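Local coordinates for Sfrice_029225 (Spodoptera frugiperda, PDB 6I50), which probably acts as a secreted, trimeric cytokine of the tumour necrosis factor family that engages a TNF receptor on target cells, at residues Gly27-His37 against Val137-Met148; Ile85-Asn93 against Cys121-Gly132. All coordinates share one frame; numbering follows the deposited sequence.

How the contacts relate
Contact 2 is the more central of the two, about 6 Å from the centre of the chain against about 12 Å for contact 1, and the contact centres lie about 16 Å apart. In contact 2 the two sheets of the TNF sandwich face each other, so side chains do the joining, with polar groups meeting backbone carbonyls. Contact 1, farther out, is mixed: a backbone ladder with the exposed R30 in a salt bridge to D143 and waters on one side, the buried H37-N139 pair on the other. Strand 134-139 follows 117-129 in sequence and pairs with 84-92, which ties the contacts together: V88 N lies 2.8 Å from R138 O, a probable hydrogen bond.

Contact 1 (Gly27-His37 against Val137-Met148); sequences GLVRVSHDAPH and VRNTAGDRHSLM
V29 and S146 form the hydrogen-bonded pair at the middle of an antiparallel ladder, in which strand 28-31 pairs with the first residues of strand 144-161 in the TNF-type beta sandwich. Backbone evidence is a 2.9 Å bond from V29 N to S146 O, returned from S146 N to V29 O. Beyond it, D143 and R144 both face V31, a G1 beta bulge, and the chain of S32-A35 makes a type II turn.

On the face of the ladder that carries L28, R30 and H145, the R30 chain passes over the H145 ring, CG 3.6 Å from its centroid in a CH-pi contact. The bend of R30 at chi3 (-108°) carries NH2 to D143 OD2 at the bulge end, a 2.7 Å salt bridge. A water joins the same NH2 to D143 O.

Around the turn, R138 stretches its chain past P36 and gives NE to D34 O at 2.9 Å; the oxygen lies in the guanidinium plane, although NE sits above the carbonyl plane. A water also donates to D34 O, the D34 carboxylate pairs with R99, and R138 NH1 is hydrogen-bonded to H90 ND1. A leucine here would probably leave D34 O with the water alone among these donors, and H90 ND1 without its guanidinium mate.

Buried polar atoms are matched too: N139 OD1, also hydrogen-bonded to Y78 OH, receives H37 NE2 at 2.9 Å, within 6° of the imidazole plane.

Contact 2 (Ile85-Asn93 against Cys121-Gly132); sequences ISWVLHRTN and CFSAAALFLKAG
Strands 85-92 and 121-129 run at 28° to each other with axes 8.4 Å apart at closest, and no backbone hydrogen bond links them: they belong to the two facing sheets of the TNF jelly-roll sandwich and meet through side chains.

W87 carries one end. With chi1 at 58°, CG sits between the backbone N and C, which directs the indole across the sandwich, rim first. NE1 donates to C121 O at 2.9 Å with an N-H...O angle of 170°; the oxygen is in the ring plane, whereas NE1 stands above the carbonyl plane. The indole nitrogen is thus satisfied inside the core. Further round the same rim, CH2 and CZ2 rest on S123 CB, both at 3.8 Å. C121 CB packs against W87 CD1, and C121 SG, in the disulfide to C105, lies obliquely 4.9 Å from the centroid of the W87 five-membered ring.

Midway, the ends of L89 and L127 meet tip to tip, CD2 to CD1 4.2 Å, a loose apolar contact.

Farther along, R91 bends at chi2 and chi3 to bring NH2 to F128 O at 3.2 Å, in the carbonyl plane and on a lone pair. A water accepts from R91 NH1 and donates to that oxygen, so F128 O has two donors. Salt bridges to E100 and D133 hold the guanidinium as well. The far end closes with N93 ND2 3.3 Å from G132 C, that amide being hydrogen-bonded to D133.

Within its sheet, strand 84-92 runs between 134-139 and 100-108, and W87 also touches V74, I76 and Y78 of strand 68-80. F122, pointing away from 85-93, packs edge-to-face with F122 of the second and third subunits. S123, whose CB faces W87, still sends OG to a hydrogen bond with Q75 of the second subunit.

Contact 1 (Gly27-His37 against Val137-Met148)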
loop_
_atom_site.group_PDB
_atom_site.type_symbol
_atom_site.label_atom_id
_atom_site.label_comp_id
_atom_site.label_asym_id
_atom_site.label_seq_id
_atom_site.Cartn_x
_atom_site.Cartn_y
_atom_site.Cartn_z
ATOM N N GLY A 27 15.378 -14.573 11.066
ATOM C CA GLY A 27 14.882 -14.805 9.717
ATOM C C GLY A 27 15.610 -14.026 8.630
ATOM O O GLY A 27 15.063 -13.777 7.549
ATOM N N LEU A 28 16.855 -13.651 8.912
ATOM C CA LEU A 28 17.637 -12.823 8.002
ATOM C C LEU A 28 18.173 -13.656 6.842
ATOM O O LEU A 28 18.812 -14.691 7.054
ATOM C CB LEU A 28 18.789 -12.159 8.760
ATOM C CG LEU A 28 19.594 -11.062 8.061
ATOM C CD1 LEU A 28 18.735 -9.834 7.823
ATOM C CD2 LEU A 28 20.829 -10.704 8.879
ATOM N N VAL A 29 17.929 -13.191 5.618
ATOM C CA VAL A 29 18.342 -13.884 4.405
ATOM C C VAL A 29 19.119 -12.917 3.523
ATOM O O VAL A 29 18.667 -11.792 3.278
ATOM C CB VAL A 29 17.132 -14.452 3.636
ATOM C CG1 VAL A 29 17.573 -15.057 2.308
ATOM C CG2 VAL A 29 16.407 -15.494 4.481
ATOM N N ARG A 30 20.280 -13.357 3.041
ATOM C CA ARG A 30 21.038 -12.620 2.036
ATOM C C ARG A 30 20.566 -13.052 0.656
ATOM O O ARG A 30 20.514 -14.249 0.358
ATOM C CB ARG A 30 22.545 -12.868 2.174
ATOM C CG ARG A 30 23.416 -11.769 1.570
ATOM C CD ARG A 30 24.822 -12.271 1.242
ATOM N NE ARG A 30 25.834 -11.735 2.154
ATOM C CZ ARG A 30 26.504 -10.602 1.957
ATOM N NH1 ARG A 30 27.407 -10.197 2.842
ATOM N NH2 ARG A 30 26.275 -9.872 0.878
ATOM N N VAL A 31 20.218 -12.079 -0.180
ATOM C CA VAL A 31 19.750 -12.332 -1.537
ATOM C C VAL A 31 20.843 -11.880 -2.493
ATOM O O VAL A 31 21.209 -10.698 -2.512
ATOM C CB VAL A 31 18.424 -11.610 -1.825
ATOM C CG1 VAL A 31 18.029 -11.789 -3.287
ATOM C CG2 VAL A 31 17.331 -12.129 -0.902
ATOM N N SER A 32 21.363 -12.817 -3.284
ATOM C CA SER A 32 22.456 -12.508 -4.190
ATOM C C SER A 32 21.969 -11.656 -5.359
ATOM O O SER A 32 20.777 -11.604 -5.674
ATOM C CB SER A 32 23.094 -13.793 -4.710
ATOM O OG SER A 32 23.544 -14.596 -3.633
ATOM N N HIS A 33 22.920 -10.981 -6.001
ATOM C CA HIS A 33 22.613 -10.156 -7.163
ATOM C C HIS A 33 21.875 -10.968 -8.217
ATOM O O HIS A 33 22.316 -12.057 -8.604
ATOM C CB HIS A 33 23.900 -9.574 -7.750
ATOM C CG HIS A 33 23.674 -8.645 -8.905
ATOM N ND1 HIS A 33 24.114 -8.922 -10.182
ATOM C CD2 HIS A 33 23.048 -7.447 -8.974
ATOM C CE1 HIS A 33 23.771 -7.932 -10.988
ATOM N NE2 HIS A 33 23.123 -7.023 -10.279
ATOM N N ASP A 34 20.737 -10.435 -8.661
ATOM C CA ASP A 34 19.887 -10.988 -9.711
ATOM C C ASP A 34 19.196 -12.288 -9.313
ATOM O O ASP A 34 18.552 -12.920 -10.162
ATOM C CB ASP A 34 20.657 -11.205 -11.017
ATOM C CG ASP A 34 19.758 -11.117 -12.229
ATOM O OD1 ASP A 34 19.051 -10.095 -12.361
ATOM O OD2 ASP A 34 19.751 -12.067 -13.038
ATOM N N ALA A 35 19.296 -12.702 -8.051
ATOM C CA ALA A 35 18.489 -13.854 -7.668
ATOM C C ALA A 35 17.128 -13.392 -7.155
ATOM O O ALA A 35 17.034 -12.361 -6.483
ATOM C CB ALA A 35 19.187 -14.674 -6.589
ATOM N N PRO A 36 16.057 -14.119 -7.454
ATOM C CA PRO A 36 14.753 -13.757 -6.897
ATOM C C PRO A 36 14.647 -14.145 -5.432
ATOM O O PRO A 36 15.263 -15.110 -4.974
ATOM C CB PRO A 36 13.770 -14.566 -7.751
ATOM C CG PRO A 36 14.549 -15.767 -8.169
ATOM C CD PRO A 36 15.989 -15.321 -8.305
ATOM N N HIS A 37 13.863 -13.362 -4.694
ATOM C CA HIS A 37 13.465 -13.777 -3.356
ATOM C C HIS A 37 12.726 -15.107 -3.456
ATOM O O HIS A 37 11.811 -15.258 -4.272
ATOM C CB HIS A 37 12.579 -12.706 -2.713
ATOM C CG HIS A 37 13.307 -11.435 -2.388
ATOM N ND1 HIS A 37 13.829 -11.179 -1.138
ATOM C CD2 HIS A 37 13.605 -10.353 -3.147
ATOM C CE1 HIS A 37 14.414 -9.994 -1.139
ATOM N NE2 HIS A 37 14.294 -9.472 -2.347
ATOM N N VAL A 137 10.233 -11.267 -7.339
ATOM C CA VAL A 137 10.756 -10.038 -6.754
ATOM C C VAL A 137 12.270 -10.164 -6.687
ATOM O O VAL A 137 12.793 -11.125 -6.109
ATOM C CB VAL A 137 10.172 -9.777 -5.356
ATOM C CG1 VAL A 137 10.578 -8.391 -4.873
ATOM C CG2 VAL A 137 8.659 -9.908 -5.365
ATOM N N ARG A 138 12.978 -9.198 -7.268
ATOM C CA ARG A 138 14.430 -9.135 -7.177
ATOM C C ARG A 138 14.838 -7.803 -6.571
ATOM O O ARG A 138 14.159 -6.792 -6.749
ATOM C CB ARG A 138 15.101 -9.288 -8.551
ATOM C CG ARG A 138 15.048 -10.693 -9.119
ATOM C CD ARG A 138 15.839 -10.806 -10.420
ATOM N NE ARG A 138 15.836 -12.186 -10.896
ATOM C CZ ARG A 138 14.831 -12.741 -11.572
ATOM N NH1 ARG A 138 13.762 -12.022 -11.878
ATOM N NH2 ARG A 138 14.897 -14.010 -11.954
ATOM N N ASN A 139 15.954 -7.800 -5.851
ATOM C CA ASN A 139 16.548 -6.529 -5.472
ATOM C C ASN A 139 17.221 -5.915 -6.696
ATOM O O ASN A 139 17.642 -6.622 -7.617
ATOM C CB ASN A 139 17.544 -6.726 -4.327
ATOM C CG ASN A 139 16.891 -7.317 -3.092
ATOM O OD1 ASN A 139 15.720 -7.045 -2.801
ATOM N ND2 ASN A 139 17.636 -8.144 -2.365
ATOM N N THR A 140 17.278 -4.583 -6.729
ATOM C CA THR A 140 17.873 -3.920 -7.883
ATOM C C THR A 140 19.392 -3.968 -7.869
ATOM O O THR A 140 20.010 -3.894 -8.935
ATOM C CB THR A 140 17.424 -2.461 -7.958
ATOM O OG1 THR A 140 18.056 -1.723 -6.905
ATOM C CG2 THR A 140 15.920 -2.366 -7.815
ATOM N N ALA A 141 20.007 -4.079 -6.696
ATOM C CA ALA A 141 21.454 -4.130 -6.574
ATOM C C ALA A 141 21.851 -5.359 -5.772
ATOM O O ALA A 141 21.058 -5.921 -5.010
ATOM C CB ALA A 141 22.016 -2.867 -5.913
ATOM N N GLY A 142 23.103 -5.762 -5.945
ATOM C CA GLY A 142 23.540 -7.032 -5.410
ATOM C C GLY A 142 23.614 -7.043 -3.896
ATOM O O GLY A 142 23.937 -6.048 -3.249
ATOM N N ASP A 143 23.284 -8.206 -3.336
ATOM C CA ASP A 143 23.558 -8.530 -1.946
ATOM C C ASP A 143 22.941 -7.538 -0.972
ATOM O O ASP A 143 23.622 -6.663 -0.430
ATOM C CB ASP A 143 25.062 -8.638 -1.736
ATOM C CG ASP A 143 25.638 -9.876 -2.387
ATOM O OD1 ASP A 143 25.210 -10.210 -3.515
ATOM O OD2 ASP A 143 26.507 -10.525 -1.768
ATOM N N ARG A 144 21.643 -7.682 -0.756
ATOM C CA ARG A 144 20.936 -7.010 0.317
ATOM C C ARG A 144 20.370 -8.077 1.240
ATOM O O ARG A 144 20.060 -9.194 0.804
ATOM C CB ARG A 144 19.812 -6.112 -0.219
ATOM C CG ARG A 144 20.286 -5.025 -1.171
ATOM C CD ARG A 144 21.131 -3.997 -0.458
ATOM N NE ARG A 144 21.265 -2.757 -1.226
ATOM C CZ ARG A 144 22.265 -2.487 -2.058
ATOM N NH1 ARG A 144 22.301 -1.324 -2.699
ATOM N NH2 ARG A 144 23.240 -3.370 -2.249
ATOM N N HIS A 145 20.261 -7.739 2.518
ATOM C CA HIS A 145 19.691 -8.635 3.512
ATOM C C HIS A 145 18.275 -8.196 3.855
ATOM O O HIS A 145 18.014 -7.007 4.060
ATOM C CB HIS A 145 20.542 -8.661 4.781
ATOM C CG HIS A 145 21.940 -9.142 4.557
ATOM N ND1 HIS A 145 22.905 -8.368 3.949
ATOM C CD2 HIS A 145 22.535 -10.319 4.859
ATOM C CE1 HIS A 145 24.037 -9.046 3.892
ATOM N NE2 HIS A 145 23.839 -10.233 4.437
ATOM N N SER A 146 17.369 -9.166 3.922
ATOM C CA SER A 146 15.980 -8.912 4.273
ATOM C C SER A 146 15.527 -9.919 5.322
ATOM O O SER A 146 16.086 -11.013 5.446
ATOM C CB SER A 146 15.063 -8.977 3.043
ATOM O OG SER A 146 15.325 -10.136 2.272
ATOM N N LEU A 147 14.506 -9.535 6.088
ATOM C CA LEU A 147 13.922 -10.406 7.105
ATOM C C LEU A 147 12.727 -11.131 6.500
ATOM O O LEU A 147 11.708 -10.508 6.176
ATOM C CB LEU A 147 13.510 -9.608 8.340
ATOM C CG LEU A 147 14.644 -9.038 9.184
ATOM C CD1 LEU A 147 14.084 -8.227 10.344
ATOM C CD2 LEU A 147 15.530 -10.163 9.696
ATOM N N MET A 148 12.848 -12.446 6.350
ATOM C CA MET A 148 11.793 -13.240 5.726
ATOM C C MET A 148 10.946 -13.898 6.814
ATOM O O MET A 148 11.000 -15.102 7.072
ATOM C CB MET A 148 12.392 -14.262 4.764
ATOM C CG MET A 148 13.342 -13.647 3.744
ATOM S SD MET A 148 12.603 -12.207 2.954
ATOM C CE MET A 148 11.149 -12.964 2.301
HETATM O O HOH W 1 26.389 -7.387 0.949
HETATM O O HOH W 2 19.933 -8.924 -3.772
HETATM O O HOH W 3 17.928 -9.899 -6.095
HETATM O O HOH W 4 17.564 -15.383 -11.739
HETATM O O HOH W 5 20.104 -7.779 -8.019
HETATM O O HOH W 6 10.177 -13.850 -5.734
#

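Contact 2 (Ile85-Asn93 against Cys121-Gly132)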
loop_
_atom_site.group_PDB
_atom_site.type_symbol
_atom_site.label_atom_id
_atom_site.label_comp_id
_atom_site.label_asym_id
_atom_site.label_seq_id
_atom_site.Cartn_x
_atom_site.Cartn_y
_atom_site.Cartn_z
ATOM N N ILE A 85 18.061 0.686 -0.664
ATOM C CA ILE A 85 17.464 -0.627 -0.853
ATOM C C ILE A 85 16.298 -0.456 -1.815
ATOM O O ILE A 85 15.559 0.535 -1.741
ATOM C CB ILE A 85 17.019 -1.258 0.484
ATOM C CG1 ILE A 85 16.227 -0.263 1.334
ATOM C CG2 ILE A 85 18.234 -1.725 1.277
ATOM C CD1 ILE A 85 14.729 -0.409 1.221
ATOM N N SER A 86 16.159 -1.397 -2.744
ATOM C CA SER A 86 15.134 -1.273 -3.767
ATOM C C SER A 86 14.853 -2.651 -4.343
ATOM O O SER A 86 15.767 -3.472 -4.478
ATOM C CB SER A 86 15.573 -0.295 -4.866
ATOM O OG SER A 86 14.609 -0.199 -5.903
ATOM N N TRP A 87 13.588 -2.902 -4.664
ATOM C CA TRP A 87 13.203 -4.131 -5.342
ATOM C C TRP A 87 12.402 -3.820 -6.600
ATOM O O TRP A 87 11.831 -2.731 -6.758
ATOM C CB TRP A 87 12.403 -5.080 -4.424
ATOM C CG TRP A 87 11.130 -4.538 -3.823
ATOM C CD1 TRP A 87 10.943 -4.147 -2.529
ATOM C CD2 TRP A 87 9.860 -4.392 -4.474
ATOM N NE1 TRP A 87 9.636 -3.750 -2.333
ATOM C CE2 TRP A 87 8.951 -3.887 -3.513
ATOM C CE3 TRP A 87 9.403 -4.629 -5.775
ATOM C CZ2 TRP A 87 7.620 -3.609 -3.817
ATOM C CZ3 TRP A 87 8.080 -4.351 -6.075
ATOM C CH2 TRP A 87 7.204 -3.842 -5.101
ATOM N N VAL A 88 12.377 -4.804 -7.501
ATOM C CA VAL A 88 11.588 -4.753 -8.726
ATOM C C VAL A 88 10.760 -6.027 -8.825
ATOM O O VAL A 88 11.203 -7.105 -8.415
ATOM C CB VAL A 88 12.465 -4.584 -9.987
ATOM C CG1 VAL A 88 12.955 -3.144 -10.095
ATOM C CG2 VAL A 88 13.628 -5.552 -9.961
ATOM N N LEU A 89 9.550 -5.894 -9.363
ATOM C CA LEU A 89 8.679 -7.027 -9.632
ATOM C C LEU A 89 8.833 -7.390 -11.104
ATOM O O LEU A 89 8.500 -6.585 -11.973
ATOM C CB LEU A 89 7.228 -6.666 -9.306
ATOM C CG LEU A 89 6.212 -7.769 -9.592
ATOM C CD1 LEU A 89 6.449 -8.961 -8.675
ATOM C CD2 LEU A 89 4.783 -7.265 -9.449
ATOM N N HIS A 90 9.348 -8.588 -11.381
ATOM C CA HIS A 90 9.629 -9.030 -12.743
ATOM C C HIS A 90 8.555 -9.989 -13.234
ATOM O O HIS A 90 8.230 -10.965 -12.554
ATOM C CB HIS A 90 10.992 -9.716 -12.821
ATOM C CG HIS A 90 12.143 -8.764 -12.792
ATOM N ND1 HIS A 90 13.371 -9.095 -12.261
ATOM C CD2 HIS A 90 12.255 -7.488 -13.235
ATOM C CE1 HIS A 90 14.190 -8.065 -12.379
ATOM N NE2 HIS A 90 13.537 -7.077 -12.965
ATOM N N ARG A 91 8.037 -9.728 -14.429
ATOM C CA ARG A 91 7.062 -10.594 -15.075
ATOM C C ARG A 91 7.715 -11.312 -16.249
ATOM O O ARG A 91 8.355 -10.680 -17.101
ATOM C CB ARG A 91 5.849 -9.795 -15.559
ATOM C CG ARG A 91 4.676 -10.676 -15.978
ATOM C CD ARG A 91 4.431 -10.612 -17.470
ATOM N NE ARG A 91 4.210 -9.246 -17.929
ATOM C CZ ARG A 91 3.049 -8.602 -17.843
ATOM N NH1 ARG A 91 2.947 -7.356 -18.292
ATOM N NH2 ARG A 91 1.990 -9.195 -17.305
ATOM N N THR A 92 7.571 -12.633 -16.282
ATOM C CA THR A 92 8.050 -13.446 -17.384
ATOM C C THR A 92 6.897 -14.299 -17.891
ATOM O O THR A 92 5.905 -14.520 -17.195
ATOM C CB THR A 92 9.229 -14.344 -16.971
ATOM O OG1 THR A 92 8.869 -15.104 -15.810
ATOM C CG2 THR A 92 10.473 -13.507 -16.666
ATOM N N ASN A 93 7.041 -14.777 -19.121
ATOM C CA ASN A 93 6.008 -15.576 -19.759
ATOM C C ASN A 93 6.637 -16.211 -20.983
ATOM O O ASN A 93 7.573 -15.657 -21.562
ATOM C CB ASN A 93 4.790 -14.714 -20.144
ATOM C CG ASN A 93 3.620 -15.533 -20.664
ATOM O OD1 ASN A 93 3.704 -16.136 -21.726
ATOM N ND2 ASN A 93 2.509 -15.533 -19.925
ATOM N N CYS A 121 9.784 -1.934 2.436
ATOM C CA CYS A 121 9.531 -1.266 1.162
ATOM C C CYS A 121 8.292 -1.913 0.561
ATOM O O CYS A 121 8.344 -3.071 0.131
ATOM C CB CYS A 121 10.733 -1.389 0.221
ATOM S SG CYS A 121 10.962 0.002 -0.952
ATOM N N PHE A 122 7.184 -1.171 0.545
ATOM C CA PHE A 122 5.888 -1.670 0.103
ATOM C C PHE A 122 5.453 -0.955 -1.171
ATOM O O PHE A 122 5.625 0.262 -1.299
ATOM C CB PHE A 122 4.824 -1.468 1.195
ATOM C CG PHE A 122 3.442 -1.895 0.783
ATOM C CD1 PHE A 122 2.632 -1.067 0.002
ATOM C CD2 PHE A 122 2.947 -3.126 1.186
ATOM C CE1 PHE A 122 1.377 -1.480 -0.394
ATOM C CE2 PHE A 122 1.687 -3.544 0.804
ATOM C CZ PHE A 122 0.896 -2.718 0.010
ATOM N N SER A 123 4.857 -1.704 -2.099
ATOM C CA SER A 123 4.157 -1.089 -3.221
ATOM C C SER A 123 3.039 -2.011 -3.684
ATOM O O SER A 123 3.036 -3.212 -3.398
ATOM C CB SER A 123 5.101 -0.762 -4.390
ATOM O OG SER A 123 4.466 0.125 -5.311
ATOM N N ALA A 124 2.086 -1.429 -4.409
ATOM C CA ALA A 124 0.934 -2.174 -4.894
ATOM C C ALA A 124 0.341 -1.437 -6.080
ATOM O O ALA A 124 0.517 -0.226 -6.224
ATOM C CB ALA A 124 -0.119 -2.361 -3.793
ATOM N N ALA A 125 -0.361 -2.182 -6.934
ATOM C CA ALA A 125 -1.031 -1.568 -8.077
ATOM C C ALA A 125 -1.985 -2.571 -8.703
ATOM O O ALA A 125 -1.863 -3.781 -8.498
ATOM C CB ALA A 125 -0.030 -1.076 -9.128
ATOM N N ALA A 126 -2.935 -2.046 -9.481
ATOM C CA ALA A 126 -3.803 -2.873 -10.318
ATOM C C ALA A 126 -3.083 -3.157 -11.632
ATOM O O ALA A 126 -2.844 -2.240 -12.423
ATOM C CB ALA A 126 -5.137 -2.174 -10.570
ATOM N N LEU A 127 -2.732 -4.422 -11.866
ATOM C CA LEU A 127 -1.865 -4.819 -12.971
ATOM C C LEU A 127 -2.561 -5.852 -13.845
ATOM O O LEU A 127 -3.265 -6.731 -13.343
ATOM C CB LEU A 127 -0.552 -5.409 -12.441
ATOM C CG LEU A 127 0.338 -4.480 -11.612
ATOM C CD1 LEU A 127 1.439 -5.292 -10.935
ATOM C CD2 LEU A 127 0.916 -3.365 -12.481
ATOM N N PHE A 128 -2.374 -5.747 -15.157
ATOM C CA PHE A 128 -2.874 -6.781 -16.046
ATOM C C PHE A 128 -1.893 -7.942 -16.052
ATOM O O PHE A 128 -0.704 -7.755 -16.321
ATOM C CB PHE A 128 -3.071 -6.253 -17.465
ATOM C CG PHE A 128 -3.416 -7.330 -18.444
ATOM C CD1 PHE A 128 -4.723 -7.789 -18.556
ATOM C CD2 PHE A 128 -2.427 -7.928 -19.214
ATOM C CE1 PHE A 128 -5.039 -8.807 -19.436
ATOM C CE2 PHE A 128 -2.739 -8.940 -20.098
ATOM C CZ PHE A 128 -4.043 -9.381 -20.208
ATOM N N LEU A 129 -2.394 -9.141 -15.764
ATOM C CA LEU A 129 -1.579 -10.349 -15.765
ATOM C C LEU A 129 -2.231 -11.396 -16.653
ATOM O O LEU A 129 -3.461 -11.506 -16.697
ATOM C CB LEU A 129 -1.406 -10.911 -14.351
ATOM C CG LEU A 129 -0.831 -9.938 -13.315
ATOM C CD1 LEU A 129 -0.848 -10.559 -11.931
ATOM C CD2 LEU A 129 0.583 -9.524 -13.690
ATOM N N LYS A 130 -1.405 -12.160 -17.365
ATOM C CA LYS A 130 -1.882 -13.231 -18.231
ATOM C C LYS A 130 -1.698 -14.589 -17.567
ATOM O O LYS A 130 -0.728 -14.820 -16.841
ATOM C CB LYS A 130 -1.133 -13.243 -19.568
ATOM C CG LYS A 130 -1.323 -12.014 -20.418
ATOM C CD LYS A 130 -0.853 -12.256 -21.846
ATOM C CE LYS A 130 -1.754 -13.245 -22.562
ATOM N NZ LYS A 130 -1.690 -13.060 -24.039
ATOM N N ALA A 131 -2.632 -15.500 -17.846
ATOM C CA ALA A 131 -2.401 -16.904 -17.544
ATOM C C ALA A 131 -1.044 -17.320 -18.099
ATOM O O ALA A 131 -0.698 -16.993 -19.239
ATOM C CB ALA A 131 -3.517 -17.772 -18.138
ATOM N N GLY A 132 -0.256 -18.002 -17.268
ATOM C CA GLY A 132 1.086 -18.394 -17.642
ATOM C C GLY A 132 2.177 -17.430 -17.223
ATOM O O GLY A 132 3.361 -17.773 -17.331
HETATM O O HOH W 7 0.718 -5.902 -17.775
#